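Local coordinates for RavA (Legionella pneumophila str. Paris, PDB 6WO6), which probably acts in host cells as an effector during Legionella invasion, although its molecular activity is not established, at residues A[218-223]-A[287-292]; A[185-190]-A[224-229]; A[263-268]-A[300-305]. The protein carries 2 engineered substitutions. One frame throughout, in Å; residues are numbered along the deposited sequence.

Contact 1 is buried and almost entirely apolar. Contact 3 reaches the surface, with Asp268 and Lys305 exposed, and contact 2 lies between the two in burial. Contacts 1 and 2 share helix 214-224: contact 1 uses its last turns, and contact 2 uses its final residue and the loop that follows. They touch directly, with Leu221 and Lys220 packed on Pro186. Contact 3 lies further out, with its centre about 19 Å from that of contact 1. It joins the end of helix 246-265 to helix 299-304, which follows helix 290-294 of contact 1 in the chain. Contact 2 carries a salt bridge inside one turn, while contact 3 sets lysine methylenes against backbone oxygens.

Contact 1 (A[218-223]-A[287-292]); sequences AGKLAL and FAILFP
The ring of Phe287 lies obliquely against Ala218 and Gly219. Its CE1 atom is 3.8 Å from Ala218 CB, and its CD1 atom is 3.9 Å from Gly219 CA. With CG anti to the carbonyl carbon (chi1 -59°), the ring is carried to these two residues. Ser253 and Ala254 of helix 246-265 also touch it. Phe291, with Ala288 O in plane at its ring edge, packs instead on Ile261 and Ile324.

Leu290 packs one turn further along helix 214-224, against Ala222 and Leu223. Its CD2 methyl is 3.7 Å from Leu223 CA and 4.0 Å from Ala222 CB. The Leu290 and Leu223 side chains run antiparallel alongside one another. Ile289 meets Leu223 at about a right angle, with Ile289 CG1 3.9 Å from Leu223 CD2. Leu223 reaches it with CG anti to the backbone N (chi1 -179°). The CG2 branch of Ile289 comes to 4.0 Å from Gly219 O.

Phe287 is where the chain leaves helix 281-286. A type I beta turn from Phe287 to Leu290 then leads into helix 290-294. The arrangement is an inter-helix turn packed on a neighbouring helix, in an all-helical fold.

Contact 2 (A[185-190]-A[224-229]); sequences RPDQFF and RTPAEN
Arg185 and Arg224 meet by van der Waals contact, Arg185 NE lying 3.7 Å from Arg224 CB. Arg185 CD sits at the edge of the Arg224 guanidinium, near its plane. The two guanidinium planes are 62° apart. Asp187 CB is 3.5 Å from Thr225 OG1, and Asp187 OD2 is 3.7 Å from Pro226 CD. Pro226 and Asp187 meet at about a right angle.

The salt bridge lies within 185-190. Arg185 grips Asp187 side-on, with one nitrogen to each carboxylate oxygen. Arg185 NE donates to Asp187 OD1 at 3.1 Å and 172°, and Arg185 NH2 donates to Asp187 OD2 at 2.9 Å. Both oxygens use their syn lone pairs, near the guanidinium plane, which holds the two groups flat together. The Arg185 chain bends at chi2 and chi3 to reach back. Gln188 NE2 lies over one guanidinium face.

Like charges also come near: Arg185 NE and Arg224 NH1 are 5.1 Å apart. The Asp187 carboxylate may offset this in part.

The polar end of Thr225 is satisfied elsewhere, as OG1 bonds to Leu221 O, one turn back in helix 214-224. Phe190 of the same segment as Asp187 touches Leu181, Val233, Ile237 and Phe240. The site is a type I beta turn, Arg185 to Gln188, braced by a bidentate salt bridge and set against the end of a helix in an all-helical fold.

Contact 3 (A[263-268]-A[300-305]); sequences RNLLGD and QAIGEK
Lys305 reaches toward Gly267 and Asp268 while both of its nitrogens turn to one oxygen, Ala301 O. The backbone bond from Lys305 N to Ala301 O is 2.9 Å long and belongs to the last turn of the helix. The bond from Lys305 NZ to the same oxygen is weak, at 3.5 Å. The Lys305 chain is extended until chi4, where a bend to 69° brings the amine back over its own helix.

This leaves the methylenes facing the other segment. Lys305 CD is 3.4 Å from Asp268 O and 3.6 Å from Gly267 O, and Lys305 CE also lies near Gly267 O. The charged ends do not meet, with Lys305 NZ 5.8 Å from Asp268 OD1, so any attraction is probably modest. Lys305 and Asp268 both touch a crystal neighbour, so their conformations here may reflect the lattice.

In the fold, this is where the long helix 246-265 ends, in a wider pi-type turn, and the loop that follows runs on to helix 270-275. Helix 299-304 packs beside that exit. Pro270 lies against both Ile302 and Lys305.

Ile302 makes the apolar part of the contact. Its CD1 methyl is 3.8 Å from Leu266 CD2 and 3.8 Å from Leu265 O. Leu265 CG stands further from Ile302 CD1, at 4.4 Å. Leu295 touches both leucines, and Phe273 and Phe274 pack on Leu265.

Contact 1 (A[218-223]-A[287-292])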
ATOM      1  N   ALA A 218       0.232 -12.797  15.540  1.00 48.93           N
ATOM      2  CA  ALA A 218      -0.821 -13.717  15.951  1.00 47.34           C
ATOM      3  C   ALA A 218      -0.786 -13.958  17.452  1.00 47.23           C
ATOM      4  O   ALA A 218      -1.838 -14.042  18.097  1.00 45.83           O
ATOM      5  CB  ALA A 218      -0.692 -15.036  15.191  1.00 47.13           C
ATOM      6  N   GLY A 219       0.414 -14.066  18.026  1.00 49.37           N
ATOM      7  CA  GLY A 219       0.516 -14.218  19.469  1.00 51.01           C
ATOM      8  C   GLY A 219      -0.041 -13.020  20.213  1.00 52.28           C
ATOM      9  O   GLY A 219      -0.827 -13.165  21.156  1.00 51.62           O
ATOM     10  N   LYS A 220       0.351 -11.813  19.789  1.00 53.37           N
ATOM     11  CA  LYS A 220      -0.162 -10.608  20.436  1.00 50.98           C
ATOM     12  C   LYS A 220      -1.667 -10.457  20.237  1.00 50.02           C
ATOM     13  O   LYS A 220      -2.363  -9.978  21.138  1.00 51.22           O
ATOM     14  CB  LYS A 220       0.573  -9.370  19.921  1.00 48.25           C
ATOM     15  CG  LYS A 220       2.066  -9.368  20.213  1.00 48.86           C
ATOM     16  CD  LYS A 220       2.637  -7.960  20.155  1.00 50.37           C
ATOM     17  CE  LYS A 220       4.154  -7.965  20.238  1.00 53.68           C
ATOM     18  NZ  LYS A 220       4.773  -8.489  18.987  1.00 53.90           N
ATOM     19  N   LEU A 221      -2.187 -10.871  19.079  1.00 48.24           N
ATOM     20  CA  LEU A 221      -3.628 -10.831  18.860  1.00 47.68           C
ATOM     21  C   LEU A 221      -4.348 -11.777  19.810  1.00 49.05           C
ATOM     22  O   LEU A 221      -5.298 -11.383  20.494  1.00 48.93           O
ATOM     23  CB  LEU A 221      -3.951 -11.182  17.407  1.00 45.93           C
ATOM     24  CG  LEU A 221      -3.793 -10.061  16.380  1.00 45.98           C
ATOM     25  CD1 LEU A 221      -4.054 -10.581  14.974  1.00 44.38           C
ATOM     26  CD2 LEU A 221      -4.728  -8.914  16.712  1.00 45.74           C
ATOM     27  N   ALA A 222      -3.904 -13.035  19.866  1.00 50.21           N
ATOM     28  CA  ALA A 222      -4.518 -13.997  20.776  1.00 50.15           C
ATOM     29  C   ALA A 222      -4.437 -13.528  22.222  1.00 51.16           C
ATOM     30  O   ALA A 222      -5.337 -13.818  23.018  1.00 50.81           O
ATOM     31  CB  ALA A 222      -3.854 -15.366  20.625  1.00 49.69           C
ATOM     32  N   LEU A 223      -3.381 -12.793  22.576  1.00 52.63           N
ATOM     33  CA  LEU A 223      -3.224 -12.360  23.960  1.00 53.25           C
ATOM     34  C   LEU A 223      -4.119 -11.165  24.295  1.00 57.70           C
ATOM     35  O   LEU A 223      -4.783 -11.160  25.337  1.00 60.20           O
ATOM     36  CB  LEU A 223      -1.758 -12.028  24.241  1.00 50.41           C
ATOM     37  CG  LEU A 223      -1.435 -11.573  25.665  1.00 50.62           C
ATOM     38  CD1 LEU A 223      -1.861 -12.626  26.676  1.00 50.49           C
ATOM     39  CD2 LEU A 223       0.046 -11.255  25.805  1.00 51.52           C
ATOM     40  N   PHE A 287       3.747 -19.537  20.223  1.00 48.78           N
ATOM     41  CA  PHE A 287       2.868 -18.576  20.880  1.00 45.99           C
ATOM     42  C   PHE A 287       3.121 -18.555  22.382  1.00 45.37           C
ATOM     43  O   PHE A 287       2.189 -18.463  23.188  1.00 43.86           O
ATOM     44  CB  PHE A 287       1.406 -18.893  20.576  1.00 43.69           C
ATOM     45  CG  PHE A 287       1.080 -18.872  19.111  1.00 44.01           C
ATOM     46  CD1 PHE A 287       1.506 -17.826  18.307  1.00 45.91           C
ATOM     47  CD2 PHE A 287       0.362 -19.905  18.532  1.00 43.81           C
ATOM     48  CE1 PHE A 287       1.210 -17.805  16.952  1.00 46.53           C
ATOM     49  CE2 PHE A 287       0.063 -19.891  17.178  1.00 44.00           C
ATOM     50  CZ  PHE A 287       0.487 -18.841  16.388  1.00 45.00           C
ATOM     51  N   ALA A 288       4.398 -18.623  22.772  1.00 47.92           N
ATOM     52  CA  ALA A 288       4.751 -18.728  24.185  1.00 50.62           C
ATOM     53  C   ALA A 288       4.276 -17.521  24.985  1.00 53.09           C
ATOM     54  O   ALA A 288       4.009 -17.643  26.188  1.00 54.16           O
ATOM     55  CB  ALA A 288       6.262 -18.903  24.330  1.00 52.56           C
ATOM     56  N   ILE A 289       4.147 -16.360  24.334  1.00 52.97           N
ATOM     57  CA  ILE A 289       3.721 -15.139  25.012  1.00 53.87           C
ATOM     58  C   ILE A 289       2.384 -15.321  25.718  1.00 54.89           C
ATOM     59  O   ILE A 289       2.078 -14.591  26.666  1.00 58.77           O
ATOM     60  CB  ILE A 289       3.661 -13.974  23.999  1.00 52.29           C
ATOM     61  CG1 ILE A 289       3.540 -12.629  24.720  1.00 53.14           C
ATOM     62  CG2 ILE A 289       2.506 -14.166  23.030  1.00 49.55           C
ATOM     63  CD1 ILE A 289       3.473 -11.447  23.782  1.00 53.83           C
ATOM     64  N   LEU A 290       1.586 -16.302  25.291  1.00 52.31           N
ATOM     65  CA  LEU A 290       0.284 -16.522  25.909  1.00 53.05           C
ATOM     66  C   LEU A 290       0.399 -17.035  27.340  1.00 56.78           C
ATOM     67  O   LEU A 290      -0.498 -16.785  28.152  1.00 60.51           O
ATOM     68  CB  LEU A 290      -0.529 -17.509  25.072  1.00 49.75           C
ATOM     69  CG  LEU A 290      -1.223 -16.963  23.829  1.00 45.90           C
ATOM     70  CD1 LEU A 290      -1.821 -18.092  23.012  1.00 44.08           C
ATOM     71  CD2 LEU A 290      -2.298 -15.982  24.248  1.00 46.96           C
ATOM     72  N   PHE A 291       1.484 -17.738  27.675  1.00 55.95           N
ATOM     73  CA  PHE A 291       1.463 -18.575  28.874  1.00 55.80           C
ATOM     74  C   PHE A 291       1.661 -17.833  30.198  1.00 58.49           C
ATOM     75  O   PHE A 291       0.904 -18.095  31.142  1.00 58.61           O
ATOM     76  CB  PHE A 291       2.493 -19.698  28.738  1.00 55.12           C
ATOM     77  CG  PHE A 291       2.053 -20.799  27.822  1.00 53.51           C
ATOM     78  CD1 PHE A 291       2.193 -20.675  26.449  1.00 52.98           C
ATOM     79  CD2 PHE A 291       1.473 -21.946  28.330  1.00 54.41           C
ATOM     80  CE1 PHE A 291       1.779 -21.684  25.602  1.00 53.40           C
ATOM     81  CE2 PHE A 291       1.053 -22.959  27.489  1.00 54.93           C
ATOM     82  CZ  PHE A 291       1.207 -22.831  26.125  1.00 54.24           C
ATOM     83  N   PRO A 292       2.645 -16.931  30.337  1.00 61.04           N
ATOM     84  CA  PRO A 292       2.814 -16.264  31.645  1.00 62.59           C
ATOM     85  C   PRO A 292       1.572 -15.533  32.129  1.00 66.27           C
ATOM     86  O   PRO A 292       1.261 -15.582  33.325  1.00 69.42           O
ATOM     87  CB  PRO A 292       3.981 -15.301  31.394  1.00 63.51           C
ATOM     88  CG  PRO A 292       4.754 -15.937  30.300  1.00 64.05           C
ATOM     89  CD  PRO A 292       3.718 -16.548  29.400  1.00 61.72           C
TER

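Contact 2 (A[185-190]-A[224-229])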
ATOM      1  N   ARG A 185      -0.580  -3.689  20.607  1.00 67.87           N
ATOM      2  CA  ARG A 185      -2.035  -3.850  20.613  1.00 64.80           C
ATOM      3  C   ARG A 185      -2.552  -3.993  19.187  1.00 60.41           C
ATOM      4  O   ARG A 185      -3.284  -3.133  18.690  1.00 61.47           O
ATOM      5  CB  ARG A 185      -2.706  -2.673  21.320  1.00 67.15           C
ATOM      6  CG  ARG A 185      -2.443  -2.596  22.818  1.00 70.47           C
ATOM      7  CD  ARG A 185      -3.001  -3.816  23.539  1.00 71.51           C
ATOM      8  NE  ARG A 185      -4.407  -4.042  23.219  1.00 71.05           N
ATOM      9  CZ  ARG A 185      -5.425  -3.628  23.968  1.00 71.62           C
ATOM     10  NH1 ARG A 185      -5.195  -2.969  25.095  1.00 74.18           N
ATOM     11  NH2 ARG A 185      -6.671  -3.879  23.591  1.00 70.27           N
ATOM     12  N   PRO A 186      -2.201  -5.085  18.497  1.00 56.22           N
ATOM     13  CA  PRO A 186      -2.623  -5.235  17.093  1.00 53.06           C
ATOM     14  C   PRO A 186      -4.123  -5.408  16.909  1.00 51.31           C
ATOM     15  O   PRO A 186      -4.594  -5.327  15.767  1.00 49.22           O
ATOM     16  CB  PRO A 186      -1.860  -6.483  16.627  1.00 53.68           C
ATOM     17  CG  PRO A 186      -1.602  -7.256  17.870  1.00 54.53           C
ATOM     18  CD  PRO A 186      -1.398  -6.234  18.954  1.00 56.29           C
ATOM     19  N   ASP A 187      -4.887  -5.647  17.978  1.00 53.09           N
ATOM     20  CA  ASP A 187      -6.339  -5.705  17.836  1.00 55.50           C
ATOM     21  C   ASP A 187      -6.928  -4.331  17.541  1.00 59.71           C
ATOM     22  O   ASP A 187      -8.009  -4.232  16.944  1.00 62.47           O
ATOM     23  CB  ASP A 187      -6.973  -6.286  19.098  1.00 55.65           C
ATOM     24  CG  ASP A 187      -6.568  -5.535  20.352  1.00 57.32           C
ATOM     25  OD1 ASP A 187      -5.357  -5.500  20.654  1.00 57.99           O
ATOM     26  OD2 ASP A 187      -7.456  -4.970  21.032  1.00 58.09           O
ATOM     27  N   GLN A 188      -6.237  -3.265  17.955  1.00 59.85           N
ATOM     28  CA  GLN A 188      -6.735  -1.917  17.709  1.00 58.71           C
ATOM     29  C   GLN A 188      -6.688  -1.559  16.230  1.00 55.09           C
ATOM     30  O   GLN A 188      -7.443  -0.690  15.782  1.00 56.67           O
ATOM     31  CB  GLN A 188      -5.943  -0.910  18.538  1.00 60.65           C
ATOM     32  CG  GLN A 188      -6.143  -1.073  20.041  1.00 63.28           C
ATOM     33  CD  GLN A 188      -5.206  -0.208  20.856  1.00 66.01           C
ATOM     34  OE1 GLN A 188      -4.200   0.289  20.346  1.00 66.80           O
ATOM     35  NE2 GLN A 188      -5.531  -0.022  22.131  1.00 66.97           N
ATOM     36  N   PHE A 189      -5.813  -2.210  15.459  1.00 51.10           N
ATOM     37  CA  PHE A 189      -5.834  -2.037  14.009  1.00 47.96           C
ATOM     38  C   PHE A 189      -7.207  -2.367  13.444  1.00 49.58           C
ATOM     39  O   PHE A 189      -7.685  -1.706  12.514  1.00 50.70           O
ATOM     40  CB  PHE A 189      -4.763  -2.920  13.360  1.00 45.51           C
ATOM     41  CG  PHE A 189      -4.709  -2.808  11.861  1.00 45.00           C
ATOM     42  CD1 PHE A 189      -3.935  -1.830  11.254  1.00 44.05           C
ATOM     43  CD2 PHE A 189      -5.435  -3.675  11.056  1.00 44.63           C
ATOM     44  CE1 PHE A 189      -3.884  -1.719   9.877  1.00 42.65           C
ATOM     45  CE2 PHE A 189      -5.391  -3.565   9.676  1.00 43.00           C
ATOM     46  CZ  PHE A 189      -4.612  -2.587   9.088  1.00 42.00           C
ATOM     47  N   PHE A 190      -7.861  -3.382  14.005  1.00 50.85           N
ATOM     48  CA  PHE A 190      -9.163  -3.829  13.529  1.00 49.68           C
ATOM     49  C   PHE A 190     -10.320  -3.147  14.243  1.00 50.74           C
ATOM     50  O   PHE A 190     -11.375  -2.935  13.633  1.00 50.64           O
ATOM     51  CB  PHE A 190      -9.282  -5.347  13.691  1.00 46.23           C
ATOM     52  CG  PHE A 190      -8.217  -6.116  12.965  1.00 43.08           C
ATOM     53  CD1 PHE A 190      -6.973  -6.321  13.542  1.00 43.07           C
ATOM     54  CD2 PHE A 190      -8.457  -6.634  11.705  1.00 42.04           C
ATOM     55  CE1 PHE A 190      -5.987  -7.028  12.869  1.00 42.76           C
ATOM     56  CE2 PHE A 190      -7.477  -7.344  11.031  1.00 41.90           C
ATOM     57  CZ  PHE A 190      -6.240  -7.540  11.615  1.00 41.17           C
ATOM     58  N   ARG A 224      -4.158 -10.146  23.427  1.00 57.20           N
ATOM     59  CA  ARG A 224      -4.776  -8.873  23.791  1.00 56.13           C
ATOM     60  C   ARG A 224      -6.163  -8.647  23.197  1.00 51.26           C
ATOM     61  O   ARG A 224      -6.873  -7.752  23.667  1.00 52.56           O
ATOM     62  CB  ARG A 224      -3.873  -7.705  23.374  1.00 60.84           C
ATOM     63  CG  ARG A 224      -2.381  -7.954  23.545  1.00 65.75           C
ATOM     64  CD  ARG A 224      -1.917  -7.876  24.992  1.00 71.54           C
ATOM     65  NE  ARG A 224      -0.471  -8.071  25.089  1.00 76.81           N
ATOM     66  CZ  ARG A 224       0.422  -7.085  25.096  1.00 81.13           C
ATOM     67  NH1 ARG A 224       0.021  -5.823  25.025  1.00 83.32           N
ATOM     68  NH2 ARG A 224       1.718  -7.361  25.179  1.00 82.23           N
ATOM     69  N   THR A 225      -6.568  -9.408  22.185  1.00 46.49           N
ATOM     70  CA  THR A 225      -7.878  -9.179  21.575  1.00 44.89           C
ATOM     71  C   THR A 225      -8.987  -9.533  22.559  1.00 47.56           C
ATOM     72  O   THR A 225      -8.930 -10.590  23.195  1.00 48.04           O
ATOM     73  CB  THR A 225      -8.044 -10.005  20.297  1.00 42.10           C
ATOM     74  OG1 THR A 225      -6.934  -9.774  19.422  1.00 43.69           O
ATOM     75  CG2 THR A 225      -9.332  -9.631  19.577  1.00 38.81           C
ATOM     76  N   PRO A 226      -9.999  -8.685  22.720  1.00 49.71           N
ATOM     77  CA  PRO A 226     -11.161  -9.075  23.525  1.00 52.69           C
ATOM     78  C   PRO A 226     -11.950 -10.182  22.842  1.00 54.65           C
ATOM     79  O   PRO A 226     -11.973 -10.293  21.614  1.00 57.01           O
ATOM     80  CB  PRO A 226     -11.980  -7.781  23.620  1.00 51.36           C
ATOM     81  CG  PRO A 226     -11.010  -6.688  23.300  1.00 47.91           C
ATOM     82  CD  PRO A 226     -10.070  -7.276  22.300  1.00 46.96           C
ATOM     83  N   ALA A 227     -12.611 -11.003  23.663  1.00 54.20           N
ATOM     84  CA  ALA A 227     -13.283 -12.191  23.140  1.00 53.14           C
ATOM     85  C   ALA A 227     -14.356 -11.831  22.119  1.00 52.79           C
ATOM     86  O   ALA A 227     -14.546 -12.549  21.129  1.00 52.34           O
ATOM     87  CB  ALA A 227     -13.884 -13.001  24.289  1.00 53.21           C
ATOM     88  N   GLU A 228     -15.063 -10.720  22.331  1.00 54.47           N
ATOM     89  CA  GLU A 228     -16.127 -10.349  21.404  1.00 57.42           C
ATOM     90  C   GLU A 228     -15.594  -9.849  20.065  1.00 54.94           C
ATOM     91  O   GLU A 228     -16.364  -9.766  19.102  1.00 53.82           O
ATOM     92  CB  GLU A 228     -17.031  -9.288  22.037  1.00 62.03           C
ATOM     93  CG  GLU A 228     -16.352  -7.954  22.308  1.00 65.06           C
ATOM     94  CD  GLU A 228     -16.195  -7.661  23.788  1.00 69.55           C
ATOM     95  OE1 GLU A 228     -15.679  -8.537  24.516  1.00 70.96           O
ATOM     96  OE2 GLU A 228     -16.592  -6.557  24.222  1.00 72.07           O
ATOM     97  N   ASN A 229     -14.305  -9.529  19.975  1.00 54.33           N
ATOM     98  CA  ASN A 229     -13.712  -8.999  18.752  1.00 55.19           C
ATOM     99  C   ASN A 229     -12.995 -10.054  17.918  1.00 55.38           C
ATOM    100  O   ASN A 229     -12.504  -9.729  16.831  1.00 56.34           O
ATOM    101  CB  ASN A 229     -12.723  -7.873  19.084  1.00 56.84           C
ATOM    102  CG  ASN A 229     -13.359  -6.733  19.857  1.00 59.90           C
ATOM    103  OD1 ASN A 229     -14.582  -6.621  19.932  1.00 61.69           O
ATOM    104  ND2 ASN A 229     -12.524  -5.872  20.430  1.00 60.59           N
TER

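Contact 3 (A[263-268]-A[300-305])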
ATOM      1  N   ARG A 263      -9.523 -23.938  28.463  1.00 55.89           N
ATOM      2  CA  ARG A 263     -10.494 -24.999  28.703  1.00 60.43           C
ATOM      3  C   ARG A 263      -9.869 -26.216  29.379  1.00 63.87           C
ATOM      4  O   ARG A 263     -10.409 -26.725  30.366  1.00 65.16           O
ATOM      5  CB  ARG A 263     -11.149 -25.409  27.379  1.00 61.62           C
ATOM      6  CG  ARG A 263     -12.369 -26.311  27.521  1.00 68.20           C
ATOM      7  CD  ARG A 263     -12.919 -26.709  26.152  1.00 73.54           C
ATOM      8  NE  ARG A 263     -14.297 -27.196  26.217  1.00 81.05           N
ATOM      9  CZ  ARG A 263     -14.639 -28.475  26.365  1.00 85.35           C
ATOM     10  NH1 ARG A 263     -13.704 -29.412  26.467  1.00 84.97           N
ATOM     11  NH2 ARG A 263     -15.921 -28.818  26.413  1.00 88.86           N
ATOM     12  N   ASN A 264      -8.735 -26.692  28.865  1.00 63.31           N
ATOM     13  CA  ASN A 264      -8.147 -27.945  29.322  1.00 63.61           C
ATOM     14  C   ASN A 264      -6.995 -27.753  30.298  1.00 63.78           C
ATOM     15  O   ASN A 264      -6.895 -28.501  31.277  1.00 70.08           O
ATOM     16  CB  ASN A 264      -7.673 -28.765  28.119  1.00 63.44           C
ATOM     17  CG  ASN A 264      -8.817 -29.161  27.203  1.00 66.88           C
ATOM     18  OD1 ASN A 264      -9.865 -29.615  27.663  1.00 70.64           O
ATOM     19  ND2 ASN A 264      -8.627 -28.975  25.900  1.00 65.49           N
ATOM     20  N   LEU A 265      -6.118 -26.775  30.064  1.00 58.00           N
ATOM     21  CA  LEU A 265      -4.998 -26.570  30.976  1.00 55.91           C
ATOM     22  C   LEU A 265      -5.438 -25.911  32.276  1.00 58.45           C
ATOM     23  O   LEU A 265      -4.876 -26.206  33.337  1.00 61.45           O
ATOM     24  CB  LEU A 265      -3.905 -25.733  30.304  1.00 52.58           C
ATOM     25  CG  LEU A 265      -2.613 -25.596  31.117  1.00 52.69           C
ATOM     26  CD1 LEU A 265      -2.084 -26.969  31.491  1.00 54.31           C
ATOM     27  CD2 LEU A 265      -1.568 -24.817  30.347  1.00 49.80           C
ATOM     28  N   LEU A 266      -6.437 -25.035  32.221  1.00 58.78           N
ATOM     29  CA  LEU A 266      -6.953 -24.375  33.411  1.00 62.29           C
ATOM     30  C   LEU A 266      -8.247 -25.002  33.912  1.00 66.86           C
ATOM     31  O   LEU A 266      -8.923 -24.411  34.762  1.00 68.73           O
ATOM     32  CB  LEU A 266      -7.151 -22.885  33.136  1.00 62.42           C
ATOM     33  CG  LEU A 266      -5.851 -22.181  32.744  1.00 60.76           C
ATOM     34  CD1 LEU A 266      -6.040 -20.677  32.632  1.00 60.14           C
ATOM     35  CD2 LEU A 266      -4.767 -22.516  33.752  1.00 62.95           C
ATOM     36  N   GLY A 267      -8.601 -26.178  33.410  1.00 69.72           N
ATOM     37  CA  GLY A 267      -9.763 -26.913  33.866  1.00 74.50           C
ATOM     38  C   GLY A 267      -9.440 -27.856  35.005  1.00 78.90           C
ATOM     39  O   GLY A 267      -8.541 -27.609  35.814  1.00 80.38           O
ATOM     40  N   ASP A 268     -10.182 -28.962  35.062  1.00 81.46           N
ATOM     41  CA  ASP A 268     -10.047 -29.923  36.151  1.00 83.49           C
ATOM     42  C   ASP A 268      -8.993 -30.991  35.890  1.00 79.14           C
ATOM     43  O   ASP A 268      -8.437 -31.544  36.846  1.00 81.31           O
ATOM     44  CB  ASP A 268     -11.391 -30.602  36.426  1.00 89.18           C
ATOM     45  CG  ASP A 268     -12.427 -29.643  36.973  1.00 93.77           C
ATOM     46  OD1 ASP A 268     -12.058 -28.768  37.785  1.00 95.00           O
ATOM     47  OD2 ASP A 268     -13.609 -29.762  36.588  1.00 96.06           O
ATOM     48  N   GLN A 300       0.235 -23.618  41.124  1.00 82.38           N
ATOM     49  CA  GLN A 300       0.085 -24.528  42.254  1.00 86.31           C
ATOM     50  C   GLN A 300      -1.163 -25.391  42.112  1.00 86.02           C
ATOM     51  O   GLN A 300      -1.133 -26.586  42.428  1.00 87.63           O
ATOM     52  CB  GLN A 300       0.048 -23.749  43.568  1.00 91.59           C
ATOM     53  CG  GLN A 300       0.471 -24.582  44.770  1.00 96.86           C
ATOM     54  CD  GLN A 300      -0.156 -24.106  46.061  1.00103.96           C
ATOM     55  OE1 GLN A 300      -1.371 -23.920  46.141  1.00105.37           O
ATOM     56  NE2 GLN A 300       0.668 -23.906  47.083  1.00108.99           N
ATOM     57  N   ALA A 301      -2.271 -24.807  41.645  1.00 83.44           N
ATOM     58  CA  ALA A 301      -3.488 -25.590  41.449  1.00 81.43           C
ATOM     59  C   ALA A 301      -3.274 -26.681  40.407  1.00 77.62           C
ATOM     60  O   ALA A 301      -3.703 -27.826  40.596  1.00 79.42           O
ATOM     61  CB  ALA A 301      -4.646 -24.677  41.045  1.00 79.07           C
ATOM     62  N   ILE A 302      -2.595 -26.347  39.309  1.00 72.20           N
ATOM     63  CA  ILE A 302      -2.290 -27.340  38.285  1.00 69.04           C
ATOM     64  C   ILE A 302      -1.343 -28.404  38.833  1.00 72.63           C
ATOM     65  O   ILE A 302      -1.535 -29.606  38.602  1.00 75.06           O
ATOM     66  CB  ILE A 302      -1.713 -26.644  37.040  1.00 63.87           C
ATOM     67  CG1 ILE A 302      -2.710 -25.608  36.515  1.00 65.28           C
ATOM     68  CG2 ILE A 302      -1.381 -27.659  35.963  1.00 60.18           C
ATOM     69  CD1 ILE A 302      -2.151 -24.700  35.435  1.00 63.02           C
ATOM     70  N   GLY A 303      -0.311 -27.984  39.570  1.00 71.83           N
ATOM     71  CA  GLY A 303       0.600 -28.948  40.166  1.00 70.30           C
ATOM     72  C   GLY A 303      -0.099 -29.903  41.113  1.00 72.73           C
ATOM     73  O   GLY A 303       0.265 -31.078  41.209  1.00 73.89           O
ATOM     74  N   GLU A 304      -1.114 -29.410  41.828  1.00 75.26           N
ATOM     75  CA  GLU A 304      -1.897 -30.282  42.701  1.00 80.04           C
ATOM     76  C   GLU A 304      -2.793 -31.211  41.892  1.00 77.37           C
ATOM     77  O   GLU A 304      -2.982 -32.379  42.259  1.00 80.14           O
ATOM     78  CB  GLU A 304      -2.733 -29.451  43.675  1.00 85.26           C
ATOM     79  CG  GLU A 304      -1.922 -28.675  44.696  1.00 91.55           C
ATOM     80  CD  GLU A 304      -2.800 -28.011  45.738  1.00 99.76           C
ATOM     81  OE1 GLU A 304      -2.340 -27.842  46.889  1.00105.35           O
ATOM     82  OE2 GLU A 304      -3.955 -27.666  45.409  1.00100.63           O
ATOM     83  N   LYS A 305      -3.361 -30.713  40.793  1.00 72.32           N
ATOM     84  CA  LYS A 305      -4.152 -31.563  39.910  1.00 70.43           C
ATOM     85  C   LYS A 305      -3.297 -32.517  39.081  1.00 68.69           C
ATOM     86  O   LYS A 305      -3.859 -33.298  38.304  1.00 65.76           O
ATOM     87  CB  LYS A 305      -5.017 -30.709  38.981  1.00 68.03           C
ATOM     88  CG  LYS A 305      -6.052 -29.845  39.687  1.00 71.39           C
ATOM     89  CD  LYS A 305      -6.914 -29.099  38.673  1.00 71.41           C
ATOM     90  CE  LYS A 305      -7.783 -28.042  39.339  1.00 75.46           C
ATOM     91  NZ  LYS A 305      -6.969 -26.911  39.863  1.00 77.31           N
TER